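Local coordinates for protein induced by osmotic stress (Scheffersomyces stipitis, PDB 5YWN) that probably reduces ketones, among them haloketones, to alcohols using NADPH, as a member of the dihydroflavonol-4-reductase subfamily of short-chain dehydrogenases, at residues P98-N101 against G102-V106; A128-P132 against E133-S137; S148-S151 against Y152-K156; A174-F177 against V178-K182; A244-A247 against A248-D252. The protein carries 1 engineered substitution. One frame throughout, in Å; residues are numbered along the deposited sequence.

Contact 1: residues P98-N101 against G102-V106; sequences PAIN and GTKYV
Backbone bonds of the i to i+4 kind join residues 98-101 to 102-106, two successive turns of helix 91-113, the helical part of a beta-alpha-beta unit in the Rossmann fold. Tyr-105 N to Asn-101 O is 2.9 Å and nearly straight, and Lys-104 N to Ile-100 O is 3.1 Å; at the start, the bond from Gly-102 N to Pro-98 O is weak, bent to 124°. Ala-99 O carries two donors of one residue: Thr-103 N bonds to it along the helix, while Thr-103 OG1 comes in nearly along the C=O axis at 2.9 Å. The hydroxyl takes that place because OG1 lies anti to the carbonyl carbon (chi1 -64°), and it is also bonded to His-79 at the end of strand 74-79. Pro-98 touches the bound NADP, and Ala-99 packs on Ser-82, a cofactor-binding residue. On the side facing helix 159-181, Lys-104 runs extended beside Ile-100, its CE 3.8 Å from Ile-100 CG2. Asn-101 and Tyr-105 also lie side by side, amide and ring planes 29° apart. One face of the Tyr-105 ring is met near its rim by Asn-101 O, which stands 3.2 Å from Tyr-105 CG.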
loop_
_atom_site.group_PDB
_atom_site.type_symbol
_atom_site.label_atom_id
_atom_site.label_comp_id
_atom_site.label_asym_id
_atom_site.label_seq_id
_atom_site.Cartn_x
_atom_site.Cartn_y
_atom_site.Cartn_z
ATOM N N PRO A 98 -8.220 14.555 2.658
ATOM C CA PRO A 98 -6.908 14.375 2.051
ATOM C C PRO A 98 -6.866 13.242 1.059
ATOM O O PRO A 98 -6.227 13.413 0.105
ATOM C CB PRO A 98 -6.029 14.062 3.223
ATOM C CG PRO A 98 -6.666 14.709 4.335
ATOM C CD PRO A 98 -8.117 14.521 4.106
ATOM N N ALA A 99 -7.507 12.130 1.318
ATOM C CA ALA A 99 -7.552 11.119 0.334
ATOM C C ALA A 99 -8.334 11.515 -0.916
ATOM O O ALA A 99 -7.852 11.392 -1.975
ATOM C CB ALA A 99 -8.142 9.876 0.932
ATOM N N ILE A 100 -9.566 11.954 -0.742
ATOM C CA ILE A 100 -10.422 12.249 -1.848
ATOM C C ILE A 100 -10.067 13.524 -2.635
ATOM O O ILE A 100 -9.886 13.481 -3.785
ATOM C CB ILE A 100 -11.883 12.333 -1.377
ATOM C CG1 ILE A 100 -12.348 11.020 -0.771
ATOM C CG2 ILE A 100 -12.800 12.720 -2.509
ATOM C CD1 ILE A 100 -13.604 11.166 0.003
ATOM N N ASN A 101 -9.987 14.635 -1.960
ATOM C CA ASN A 101 -9.526 15.853 -2.553
ATOM C C ASN A 101 -8.078 15.804 -3.012
ATOM O O ASN A 101 -7.785 16.202 -4.071
ATOM C CB ASN A 101 -9.786 17.032 -1.652
ATOM C CG ASN A 101 -11.225 17.493 -1.706
ATOM O OD1 ASN A 101 -12.058 16.874 -2.293
ATOM N ND2 ASN A 101 -11.493 18.559 -1.082
ATOM N N GLY A 102 -7.226 15.223 -2.214
ATOM C CA GLY A 102 -5.858 15.079 -2.589
ATOM C C GLY A 102 -5.735 14.292 -3.887
ATOM O O GLY A 102 -4.985 14.668 -4.720
ATOM N N THR A 103 -6.489 13.230 -4.031
ATOM C CA THR A 103 -6.496 12.477 -5.248
ATOM C C THR A 103 -7.060 13.250 -6.478
ATOM O O THR A 103 -6.467 13.284 -7.469
ATOM C CB THR A 103 -7.138 11.084 -5.068
ATOM O OG1 THR A 103 -6.371 10.298 -4.172
ATOM C CG2 THR A 103 -7.261 10.407 -6.312
ATOM N N LYS A 104 -8.176 13.916 -6.302
ATOM C CA LYS A 104 -8.792 14.731 -7.300
ATOM C C LYS A 104 -7.839 15.855 -7.769
ATOM O O LYS A 104 -7.693 16.090 -8.911
ATOM C CB LYS A 104 -10.059 15.362 -6.693
ATOM C CG LYS A 104 -11.248 14.448 -6.560
ATOM C CD LYS A 104 -12.513 15.194 -6.224
ATOM C CE LYS A 104 -13.637 14.260 -5.909
ATOM N NZ LYS A 104 -14.931 14.919 -5.681
ATOM N N TYR A 105 -7.197 16.511 -6.847
ATOM C CA TYR A 105 -6.230 17.558 -7.131
ATOM C C TYR A 105 -4.910 17.094 -7.819
ATOM O O TYR A 105 -4.374 17.796 -8.616
ATOM C CB TYR A 105 -6.027 18.464 -5.928
ATOM C CG TYR A 105 -7.298 19.097 -5.419
ATOM C CD1 TYR A 105 -8.453 19.044 -6.134
ATOM C CD2 TYR A 105 -7.329 19.729 -4.216
ATOM C CE1 TYR A 105 -9.605 19.622 -5.676
ATOM C CE2 TYR A 105 -8.456 20.324 -3.749
ATOM C CZ TYR A 105 -9.595 20.245 -4.476
ATOM O OH TYR A 105 -10.693 20.829 -4.017
ATOM N N VAL A 106 -4.423 15.918 -7.477
ATOM C CA VAL A 106 -3.251 15.392 -8.134
ATOM C C VAL A 106 -3.558 15.184 -9.623
ATOM O O VAL A 106 -2.833 15.588 -10.438
ATOM C CB VAL A 106 -2.822 14.039 -7.520
ATOM C CG1 VAL A 106 -1.906 13.234 -8.397
ATOM C CG2 VAL A 106 -2.139 14.256 -6.217
#

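Contact 2: residues A128-P132 against E133-S137; sequences AMSVP and EELGS
Glu-134 folds back over the two residues that lead into the short, weakly bonded helix 132-135. Its CB lies 3.4 Å from Val-131 O, close to the hydroxyl of Ser-130. CG, anti to the carbonyl carbon (chi1 -68°), starts an extended chain that passes Val-131 obliquely, with CG and then CD each 3.5 Å from Val-131 CG2. At the tip the two oxygens part: OE2 stays against that methyl, while OE1 accepts a hydrogen bond from Ser-130 OG at 3.1 Å. The hydroxyl meets OE1 on its anti side, 31° out of the carboxylate plane. A water bridges from OE1 to Met-129 O, donating to both, so OE1 is gripped by two donors. The turn itself is closed by Glu-134 N to Val-131 O (3.0 Å) and Leu-135 N to Pro-132 O (3.1 Å), both reaching three residues back, as in a 3-10-like turn. Leu-135 CD2 packs 3.7 Å from Ser-130 CB. The segment follows strand 119-123: Pro-132 and Leu-135 rest on Phe-164 of helix 159-181, and Met-129 lies against strand 258-261.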
loop_
_atom_site.group_PDB
_atom_site.type_symbol
_atom_site.label_atom_id
_atom_site.label_comp_id
_atom_site.label_asym_id
_atom_site.label_seq_id
_atom_site.Cartn_x
_atom_site.Cartn_y
_atom_site.Cartn_z
ATOM N N ALA A 128 -11.701 -0.463 -0.468
ATOM C CA ALA A 128 -12.490 0.129 -1.525
ATOM C C ALA A 128 -13.556 -0.810 -2.098
ATOM O O ALA A 128 -14.477 -0.380 -2.645
ATOM C CB ALA A 128 -11.634 0.738 -2.617
ATOM N N MET A 129 -13.333 -2.088 -1.959
ATOM C CA MET A 129 -14.109 -3.111 -2.563
ATOM C C MET A 129 -15.127 -3.785 -1.667
ATOM O O MET A 129 -15.877 -4.584 -2.091
ATOM C CB MET A 129 -13.173 -4.161 -3.096
ATOM C CG MET A 129 -12.024 -3.649 -3.913
ATOM S SD MET A 129 -10.893 -4.921 -4.414
ATOM C CE MET A 129 -10.448 -4.355 -6.005
ATOM N N SER A 130 -15.093 -3.422 -0.415
ATOM C CA SER A 130 -15.740 -4.136 0.626
ATOM C C SER A 130 -16.086 -3.324 1.850
ATOM O O SER A 130 -15.747 -2.209 1.950
ATOM C CB SER A 130 -14.853 -5.265 1.061
ATOM O OG SER A 130 -15.629 -6.324 1.506
ATOM N N VAL A 131 -16.716 -3.998 2.796
ATOM C CA VAL A 131 -17.009 -3.491 4.108
ATOM C C VAL A 131 -16.470 -4.442 5.140
ATOM O O VAL A 131 -16.249 -5.577 4.862
ATOM C CB VAL A 131 -18.512 -3.309 4.340
ATOM C CG1 VAL A 131 -19.042 -2.246 3.477
ATOM C CG2 VAL A 131 -19.248 -4.591 4.078
ATOM N N PRO A 132 -16.288 -3.996 6.353
ATOM C CA PRO A 132 -15.459 -4.746 7.265
ATOM C C PRO A 132 -15.959 -6.150 7.514
ATOM O O PRO A 132 -15.214 -7.062 7.337
ATOM C CB PRO A 132 -15.561 -3.933 8.539
ATOM C CG PRO A 132 -15.727 -2.576 8.067
ATOM C CD PRO A 132 -16.587 -2.677 6.885
ATOM N N GLU A 133 -17.236 -6.313 7.773
ATOM C CA GLU A 133 -17.781 -7.622 8.024
ATOM C C GLU A 133 -17.604 -8.613 6.860
ATOM O O GLU A 133 -17.618 -9.779 7.071
ATOM C CB GLU A 133 -19.221 -7.516 8.448
ATOM C CG GLU A 133 -20.128 -6.730 7.508
ATOM C CD GLU A 133 -20.040 -5.210 7.672
ATOM O OE1 GLU A 133 -18.962 -4.655 7.812
ATOM O OE2 GLU A 133 -21.081 -4.576 7.644
ATOM N N GLU A 134 -17.518 -8.134 5.642
ATOM C CA GLU A 134 -17.280 -8.931 4.471
ATOM C C GLU A 134 -15.929 -9.542 4.339
ATOM O O GLU A 134 -15.815 -10.613 3.830
ATOM C CB GLU A 134 -17.612 -8.202 3.207
ATOM C CG GLU A 134 -19.074 -7.960 3.050
ATOM C CD GLU A 134 -19.439 -7.175 1.781
ATOM O OE1 GLU A 134 -18.578 -6.978 0.872
ATOM O OE2 GLU A 134 -20.632 -6.788 1.723
ATOM N N LEU A 135 -14.906 -8.833 4.761
ATOM C CA LEU A 135 -13.553 -9.255 4.548
ATOM C C LEU A 135 -13.220 -10.567 5.216
ATOM O O LEU A 135 -12.368 -11.271 4.785
ATOM C CB LEU A 135 -12.551 -8.183 4.985
ATOM C CG LEU A 135 -12.444 -6.934 4.142
ATOM C CD1 LEU A 135 -11.518 -5.934 4.724
ATOM C CD2 LEU A 135 -12.119 -7.165 2.704
ATOM N N GLY A 136 -13.874 -10.826 6.319
ATOM C CA GLY A 136 -13.661 -12.008 7.094
ATOM C C GLY A 136 -14.654 -13.098 6.845
ATOM O O GLY A 136 -14.689 -14.026 7.558
ATOM N N SER A 137 -15.451 -12.958 5.826
ATOM C CA SER A 137 -16.481 -13.917 5.591
ATOM C C SER A 137 -16.061 -15.026 4.645
ATOM O O SER A 137 -15.658 -14.783 3.582
ATOM C CB SER A 137 -17.763 -13.240 5.116
ATOM O OG SER A 137 -18.706 -14.180 4.799
HETATM O O HOH W 1 -18.207 -6.196 -2.168
#

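Contact 3: residues S148-S151 against Y152-K156; sequences SSLS and YEQSK
Gln-154 turns its side chain back past the start of its own helix and receives the N-H of Ser-151 on OE1, a bond of 3.0 Å from Ser-151 N to Gln-154 OE1 that is almost straight (173°) and lies in the carbonyl plane on a lone pair. In return, Gln-154 N donates to Ser-151 OG at 3.0 Å, although the serine oxygen sits too near a neighbour in the model for its place to be sure. The reciprocal pair is a capping box, with Ser-151 as the N-cap of helix 152-155 and glutamine supplying the side chain that accepts from the cap residue's own backbone. Gln-154 CG lies anti to the carbonyl carbon (chi1 -59°), and the extended chain beyond it carries OE1 back to Ser-151 N. A water donates to Gln-154 OE1 at 2.8 Å and to Ser-149 O, tying the amide oxygen to the loop as well. Before the cap, Ser-148 OG accepts from Leu-150 N in an ST turn. The first helical bond across the junction, Ser-155 N to Ser-151 O, is 2.9 Å long. On the inner side Leu-150 places CD1 3.7 Å from Gln-154 CB and CD2 3.9 Å from Ser-155 CB; it also packs on Leu-161 and Phe-164 of helix 159-181. Ser-155 OG bonds to Tyr-152 O (2.8 Å), which Lys-156 N reaches from the same face of the carbonyl plane. The Tyr-152 hydroxyl is hydrogen-bonded to Glu-92 of helix 91-113.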
loop_
_atom_site.group_PDB
_atom_site.type_symbol
_atom_site.label_atom_id
_atom_site.label_comp_id
_atom_site.label_asym_id
_atom_site.label_seq_id
_atom_site.Cartn_x
_atom_site.Cartn_y
_atom_site.Cartn_z
ATOM N N SER A 148 -17.208 -1.314 -2.547
ATOM C CA SER A 148 -17.787 -1.168 -1.257
ATOM C C SER A 148 -19.128 -0.452 -1.275
ATOM O O SER A 148 -19.311 0.483 -1.950
ATOM C CB SER A 148 -16.850 -0.462 -0.311
ATOM O OG SER A 148 -17.479 -0.154 0.869
ATOM N N SER A 149 -20.028 -0.935 -0.465
ATOM C CA SER A 149 -21.298 -0.322 -0.266
ATOM C C SER A 149 -21.367 0.763 0.795
ATOM O O SER A 149 -22.386 1.340 0.969
ATOM C CB SER A 149 -22.360 -1.380 -0.005
ATOM O OG SER A 149 -22.103 -2.137 1.107
ATOM N N LEU A 150 -20.291 1.005 1.510
ATOM C CA LEU A 150 -20.306 2.005 2.540
ATOM C C LEU A 150 -20.565 3.386 2.003
ATOM O O LEU A 150 -19.985 3.784 1.060
ATOM C CB LEU A 150 -19.000 2.038 3.259
ATOM C CG LEU A 150 -18.869 2.801 4.560
ATOM C CD1 LEU A 150 -19.645 2.103 5.651
ATOM C CD2 LEU A 150 -17.414 2.792 4.907
ATOM N N SER A 151 -21.450 4.088 2.671
ATOM C CA SER A 151 -21.778 5.464 2.376
ATOM C C SER A 151 -20.815 6.462 2.969
ATOM O O SER A 151 -20.221 6.199 3.944
ATOM C CB SER A 151 -23.190 5.764 2.822
ATOM O OG SER A 151 -23.282 5.948 4.161
ATOM N N TYR A 152 -20.732 7.622 2.381
ATOM C CA TYR A 152 -19.904 8.669 2.900
ATOM C C TYR A 152 -20.366 9.078 4.308
ATOM O O TYR A 152 -19.586 9.264 5.172
ATOM C CB TYR A 152 -19.894 9.859 1.971
ATOM C CG TYR A 152 -18.890 10.945 2.309
ATOM C CD1 TYR A 152 -19.171 11.925 3.235
ATOM C CD2 TYR A 152 -17.686 10.994 1.702
ATOM C CE1 TYR A 152 -18.277 12.907 3.518
ATOM C CE2 TYR A 152 -16.788 11.978 1.979
ATOM C CZ TYR A 152 -17.082 12.930 2.905
ATOM O OH TYR A 152 -16.168 13.880 3.193
ATOM N N GLU A 153 -21.655 9.166 4.505
ATOM C CA GLU A 153 -22.189 9.505 5.801
ATOM C C GLU A 153 -21.815 8.459 6.887
ATOM O O GLU A 153 -21.399 8.810 7.946
ATOM C CB GLU A 153 -23.690 9.694 5.730
ATOM C CG GLU A 153 -24.304 9.842 7.084
ATOM C CD GLU A 153 -25.781 10.184 7.076
ATOM O OE1 GLU A 153 -26.312 10.346 8.175
ATOM O OE2 GLU A 153 -26.364 10.281 6.010
ATOM N N GLN A 154 -21.928 7.191 6.558
ATOM C CA GLN A 154 -21.503 6.129 7.435
ATOM C C GLN A 154 -19.994 6.189 7.685
ATOM O O GLN A 154 -19.532 5.938 8.747
ATOM C CB GLN A 154 -21.860 4.772 6.883
ATOM C CG GLN A 154 -23.306 4.500 6.628
ATOM C CD GLN A 154 -23.557 3.130 5.959
ATOM O OE1 GLN A 154 -23.112 2.840 4.863
ATOM N NE2 GLN A 154 -24.304 2.292 6.656
ATOM N N SER A 155 -19.254 6.512 6.655
ATOM C CA SER A 155 -17.817 6.499 6.719
ATOM C C SER A 155 -17.267 7.492 7.722
ATOM O O SER A 155 -16.291 7.245 8.299
ATOM C CB SER A 155 -17.212 6.622 5.356
ATOM O OG SER A 155 -17.087 7.917 5.017
ATOM N N LYS A 156 -17.971 8.577 7.947
ATOM C CA LYS A 156 -17.597 9.627 8.870
ATOM C C LYS A 156 -17.507 9.252 10.364
ATOM O O LYS A 156 -16.827 9.849 11.104
ATOM C CB LYS A 156 -18.502 10.860 8.726
ATOM C CG LYS A 156 -18.462 11.577 7.418
ATOM C CD LYS A 156 -19.530 12.644 7.292
ATOM C CE LYS A 156 -19.219 13.849 8.127
ATOM N NZ LYS A 156 -20.262 14.884 8.209
HETATM O O HOH W 2 -24.779 2.027 2.804
#

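Contact 4: residues A174-F177 against V178-K182; sequences AWEF and VEQEK
The ring of Phe-177 carries the CG of Glu-181 over one face, 3.7 Å from the ring centroid and 21° off its normal, a CH-pi contact between residues four apart in the last turns of helix 159-181 of the Rossmann fold. Glu-181 CG is offset toward the rim and comes nearest Phe-177 CE2, at 3.5 Å. The two side chains cross at about a right angle. Phe-177 reaches this place with CG anti to its backbone N; chi1 (-56°) sets Glu-181 CG over the ring, and the bend at chi2 turns the carboxylate away. That carboxylate forms a long, weak ion pair with Lys-111 of helix 91-113, and the phenyl ring itself packs on Leu-107 and Gln-108 of the same helix. The indole of Trp-175 points instead to strand 186-192, touching Leu-187 and Thr-189, and its NE1 is hydrogen-bonded to Glu-171 one turn back. On the outer side Glu-176 OE2 lies 3.9 Å from Gln-180 CG. Regular i to i+4 bonds run along the backbone, from Val-178 N to Ala-174 O at 3.2 Å to Glu-181 N to Phe-177 O at 2.8 Å. Lys-182 leaves helical geometry with positive phi, and its ammonium turns back onto the last turn, where Lys-182 NZ bonds to Glu-179 O at 3.0 Å.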
loop_
_atom_site.group_PDB
_atom_site.type_symbol
_atom_site.label_atom_id
_atom_site.label_comp_id
_atom_site.label_asym_id
_atom_site.label_seq_id
_atom_site.Cartn_x
_atom_site.Cartn_y
_atom_site.Cartn_z
ATOM N N ALA A 174 -11.004 8.979 -8.940
ATOM C CA ALA A 174 -9.983 8.778 -9.943
ATOM C C ALA A 174 -10.582 8.227 -11.255
ATOM O O ALA A 174 -10.372 8.775 -12.273
ATOM C CB ALA A 174 -8.909 7.871 -9.421
ATOM N N TRP A 175 -11.406 7.203 -11.160
ATOM C CA TRP A 175 -12.096 6.670 -12.307
ATOM C C TRP A 175 -13.032 7.706 -12.941
ATOM O O TRP A 175 -13.088 7.825 -14.130
ATOM C CB TRP A 175 -12.803 5.366 -12.003
ATOM C CG TRP A 175 -11.856 4.231 -11.678
ATOM C CD1 TRP A 175 -11.773 3.578 -10.531
ATOM C CD2 TRP A 175 -10.863 3.680 -12.517
ATOM N NE1 TRP A 175 -10.822 2.647 -10.573
ATOM C CE2 TRP A 175 -10.221 2.678 -11.781
ATOM C CE3 TRP A 175 -10.438 3.934 -13.808
ATOM C CZ2 TRP A 175 -9.208 1.923 -12.289
ATOM C CZ3 TRP A 175 -9.424 3.194 -14.315
ATOM C CH2 TRP A 175 -8.819 2.187 -13.557
ATOM N N GLU A 176 -13.699 8.477 -12.111
ATOM C CA GLU A 176 -14.551 9.525 -12.581
ATOM C C GLU A 176 -13.783 10.607 -13.358
ATOM O O GLU A 176 -14.225 11.043 -14.350
ATOM C CB GLU A 176 -15.347 10.158 -11.471
ATOM C CG GLU A 176 -16.420 11.069 -11.971
ATOM C CD GLU A 176 -16.651 12.264 -11.080
ATOM O OE1 GLU A 176 -16.537 12.145 -9.835
ATOM O OE2 GLU A 176 -16.965 13.335 -11.619
ATOM N N PHE A 177 -12.620 10.970 -12.878
ATOM C CA PHE A 177 -11.816 11.953 -13.527
ATOM C C PHE A 177 -11.445 11.504 -14.921
ATOM O O PHE A 177 -11.535 12.249 -15.823
ATOM C CB PHE A 177 -10.545 12.192 -12.723
ATOM C CG PHE A 177 -9.615 13.206 -13.309
ATOM C CD1 PHE A 177 -8.669 12.841 -14.236
ATOM C CD2 PHE A 177 -9.669 14.491 -12.911
ATOM C CE1 PHE A 177 -7.809 13.743 -14.748
ATOM C CE2 PHE A 177 -8.809 15.415 -13.419
ATOM C CZ PHE A 177 -7.889 15.043 -14.347
ATOM N N VAL A 178 -11.051 10.273 -15.053
ATOM C CA VAL A 178 -10.652 9.768 -16.313
ATOM C C VAL A 178 -11.817 9.837 -17.277
ATOM O O VAL A 178 -11.636 10.217 -18.370
ATOM C CB VAL A 178 -10.090 8.334 -16.214
ATOM C CG1 VAL A 178 -9.945 7.703 -17.562
ATOM C CG2 VAL A 178 -8.760 8.308 -15.511
ATOM N N GLU A 179 -12.991 9.462 -16.843
ATOM C CA GLU A 179 -14.145 9.534 -17.680
ATOM C C GLU A 179 -14.526 10.951 -18.096
ATOM O O GLU A 179 -14.828 11.192 -19.198
ATOM C CB GLU A 179 -15.339 8.904 -16.943
ATOM C CG GLU A 179 -15.265 7.413 -16.731
ATOM C CD GLU A 179 -16.275 6.865 -15.701
ATOM O OE1 GLU A 179 -17.262 7.520 -15.423
ATOM O OE2 GLU A 179 -16.067 5.770 -15.207
ATOM N N GLN A 180 -14.614 11.830 -17.126
ATOM C CA GLN A 180 -14.991 13.198 -17.302
ATOM C C GLN A 180 -14.007 14.130 -17.984
ATOM O O GLN A 180 -14.420 14.985 -18.712
ATOM C CB GLN A 180 -15.516 13.786 -16.009
ATOM C CG GLN A 180 -16.815 13.198 -15.516
ATOM C CD GLN A 180 -18.007 13.472 -16.425
ATOM O OE1 GLN A 180 -18.107 14.523 -17.044
ATOM N NE2 GLN A 180 -18.909 12.501 -16.509
ATOM N N GLU A 181 -12.724 13.974 -17.675
ATOM C CA GLU A 181 -11.666 14.881 -18.085
ATOM C C GLU A 181 -10.792 14.446 -19.229
ATOM O O GLU A 181 -10.062 15.228 -19.734
ATOM C CB GLU A 181 -10.761 15.245 -16.930
ATOM C CG GLU A 181 -11.433 15.855 -15.722
ATOM C CD GLU A 181 -12.318 17.019 -16.045
ATOM O OE1 GLU A 181 -11.870 17.981 -16.631
ATOM O OE2 GLU A 181 -13.476 16.954 -15.698
ATOM N N LYS A 182 -10.873 13.194 -19.616
ATOM C CA LYS A 182 -10.222 12.751 -20.813
ATOM C C LYS A 182 -8.740 13.168 -20.871
ATOM O O LYS A 182 -8.318 13.909 -21.717
ATOM C CB LYS A 182 -11.000 13.186 -22.046
ATOM C CG LYS A 182 -12.434 12.695 -22.106
ATOM C CD LYS A 182 -12.521 11.332 -22.770
ATOM C CE LYS A 182 -13.924 10.693 -22.758
ATOM N NZ LYS A 182 -14.257 9.710 -21.697
#

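Contact 5: residues A244-A247 against A248-D252; sequences AHLA and AFEKD
Leu-246 meets both Phe-249 and Glu-250 where helix 238-250 comes to its end, dividing the contact into a packed inner side and a polar outer one. Inside, Leu-246 CD1 lies 3.6 Å from Phe-249 CZ. The phenylalanine CG stands between backbone N and carbonyl carbon (chi1 80°), which folds the ring back over its own helix, so that Leu-246 O lies over one face, toward the rim. Phe-249 N has only weak bonds, 3.3 Å each to His-245 O and Leu-246 O, evidence that the backbone is less regular here. The ring is buried on Val-121 and Ile-76 of the central strands, and Ala-248 CB sits 3.2 Å from Ala-244 O, also against Val-121. Outside, Glu-250 is exposed and extended, its carboxylate lying over Leu-246 with Glu-250 OE2 3.4 Å from Leu-246 CG; OE1 is held by the hydroxyl of Tyr-27. Lys-251 is a separate, loose contact, its CE 4.0 Å from Ala-247 CB, a buried methyl that also touches Leu-311, though Lys-251 N closes the final turn on Ala-247 O (3.1 Å, 167°). His-245 points the other way, bonded through NE2 to Thr-123 and through ND1 to Val-241 O, and touches Leu-14, which binds NADP. The arrangement is that of a Rossmann-fold helix lying on the parallel sheet, with His-245, mid-helix, bringing it close to the cofactor pocket.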
loop_
_atom_site.group_PDB
_atom_site.type_symbol
_atom_site.label_atom_id
_atom_site.label_comp_id
_atom_site.label_asym_id
_atom_site.label_seq_id
_atom_site.Cartn_x
_atom_site.Cartn_y
_atom_site.Cartn_z
ATOM N N ALA A 244 3.575 -5.187 -8.527
ATOM C CA ALA A 244 2.286 -4.869 -9.103
ATOM C C ALA A 244 2.182 -3.429 -9.584
ATOM O O ALA A 244 1.633 -3.180 -10.597
ATOM C CB ALA A 244 1.145 -5.217 -8.190
ATOM N N HIS A 245 2.757 -2.526 -8.839
ATOM C CA HIS A 245 2.812 -1.152 -9.273
ATOM C C HIS A 245 3.624 -1.023 -10.574
ATOM O O HIS A 245 3.217 -0.376 -11.455
ATOM C CB HIS A 245 3.297 -0.227 -8.169
ATOM C CG HIS A 245 2.254 0.135 -7.159
ATOM N ND1 HIS A 245 1.806 -0.735 -6.208
ATOM C CD2 HIS A 245 1.547 1.264 -6.983
ATOM C CE1 HIS A 245 0.897 -0.149 -5.474
ATOM N NE2 HIS A 245 0.729 1.069 -5.917
ATOM N N LEU A 246 4.729 -1.730 -10.664
ATOM C CA LEU A 246 5.517 -1.744 -11.858
ATOM C C LEU A 246 4.763 -2.282 -13.044
ATOM O O LEU A 246 4.696 -1.645 -14.038
ATOM C CB LEU A 246 6.759 -2.555 -11.667
ATOM C CG LEU A 246 7.757 -2.515 -12.778
ATOM C CD1 LEU A 246 8.372 -1.151 -12.823
ATOM C CD2 LEU A 246 8.813 -3.569 -12.577
ATOM N N ALA A 247 4.109 -3.398 -12.861
ATOM C CA ALA A 247 3.268 -3.977 -13.866
ATOM C C ALA A 247 2.179 -2.979 -14.249
ATOM O O ALA A 247 1.859 -2.839 -15.377
ATOM C CB ALA A 247 2.608 -5.223 -13.345
ATOM N N ALA A 248 1.670 -2.280 -13.281
ATOM C CA ALA A 248 0.535 -1.416 -13.453
ATOM C C ALA A 248 0.782 -0.292 -14.436
ATOM O O ALA A 248 -0.125 0.166 -15.017
ATOM C CB ALA A 248 0.044 -0.868 -12.142
ATOM N N PHE A 249 2.018 0.177 -14.496
ATOM C CA PHE A 249 2.415 1.138 -15.494
ATOM C C PHE A 249 3.165 0.653 -16.734
ATOM O O PHE A 249 3.148 1.303 -17.721
ATOM C CB PHE A 249 3.038 2.377 -14.874
ATOM C CG PHE A 249 4.481 2.251 -14.453
ATOM C CD1 PHE A 249 5.497 2.459 -15.335
ATOM C CD2 PHE A 249 4.808 2.042 -13.155
ATOM C CE1 PHE A 249 6.797 2.379 -14.921
ATOM C CE2 PHE A 249 6.097 2.007 -12.736
ATOM C CZ PHE A 249 7.094 2.173 -13.611
ATOM N N GLU A 250 3.900 -0.434 -16.607
ATOM C CA GLU A 250 4.625 -1.063 -17.694
ATOM C C GLU A 250 3.817 -1.802 -18.727
ATOM O O GLU A 250 4.122 -1.742 -19.845
ATOM C CB GLU A 250 5.776 -1.916 -17.188
ATOM C CG GLU A 250 6.925 -1.176 -16.554
ATOM C CD GLU A 250 8.166 -2.026 -16.306
ATOM O OE1 GLU A 250 9.227 -1.472 -16.271
ATOM O OE2 GLU A 250 8.088 -3.203 -16.134
ATOM N N LYS A 251 2.814 -2.546 -18.305
ATOM C CA LYS A 251 2.050 -3.425 -19.177
ATOM C C LYS A 251 0.838 -2.771 -19.846
ATOM O O LYS A 251 0.056 -2.149 -19.219
ATOM C CB LYS A 251 1.577 -4.673 -18.435
ATOM C CG LYS A 251 2.656 -5.477 -17.780
ATOM C CD LYS A 251 2.101 -6.690 -17.099
ATOM C CE LYS A 251 3.158 -7.587 -16.497
ATOM N NZ LYS A 251 4.015 -8.274 -17.462
ATOM N N ASP A 252 0.688 -3.018 -21.124
ATOM C CA ASP A 252 -0.414 -2.506 -21.883
ATOM C C ASP A 252 -1.739 -3.048 -21.332
ATOM O O ASP A 252 -2.680 -2.362 -21.291
ATOM C CB ASP A 252 -0.290 -2.855 -23.353
ATOM C CG ASP A 252 0.594 -1.898 -24.146
ATOM O OD1 ASP A 252 1.006 -0.833 -23.678
ATOM O OD2 ASP A 252 0.879 -2.266 -25.278
#

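In the fold
Contact 5 is the most buried, its alanines and phenylalanine facing the parallel sheet, whereas contacts 1 and 4 lie in neighbouring helices, 91-113 and 159-181, with centres about 13 Å apart, each having one buried side and one polar side. Contact 1 touches the cofactor and, through Ile-100, also Tyr-152 of contact 3. Contacts 2 and 3 shape the loop region after strand 119-123 and touch each other, Ala-128 O lying 2.9 Å from Ser-148 N. Their chemistry differs accordingly: mostly regular backbone bonds, weak at Gly-102 and Phe-249, with apolar or CH-pi packing in the long helices, but a capping box at helix 152-155, a serine-carboxylate bond at helix 132-135, and a water bridge in each.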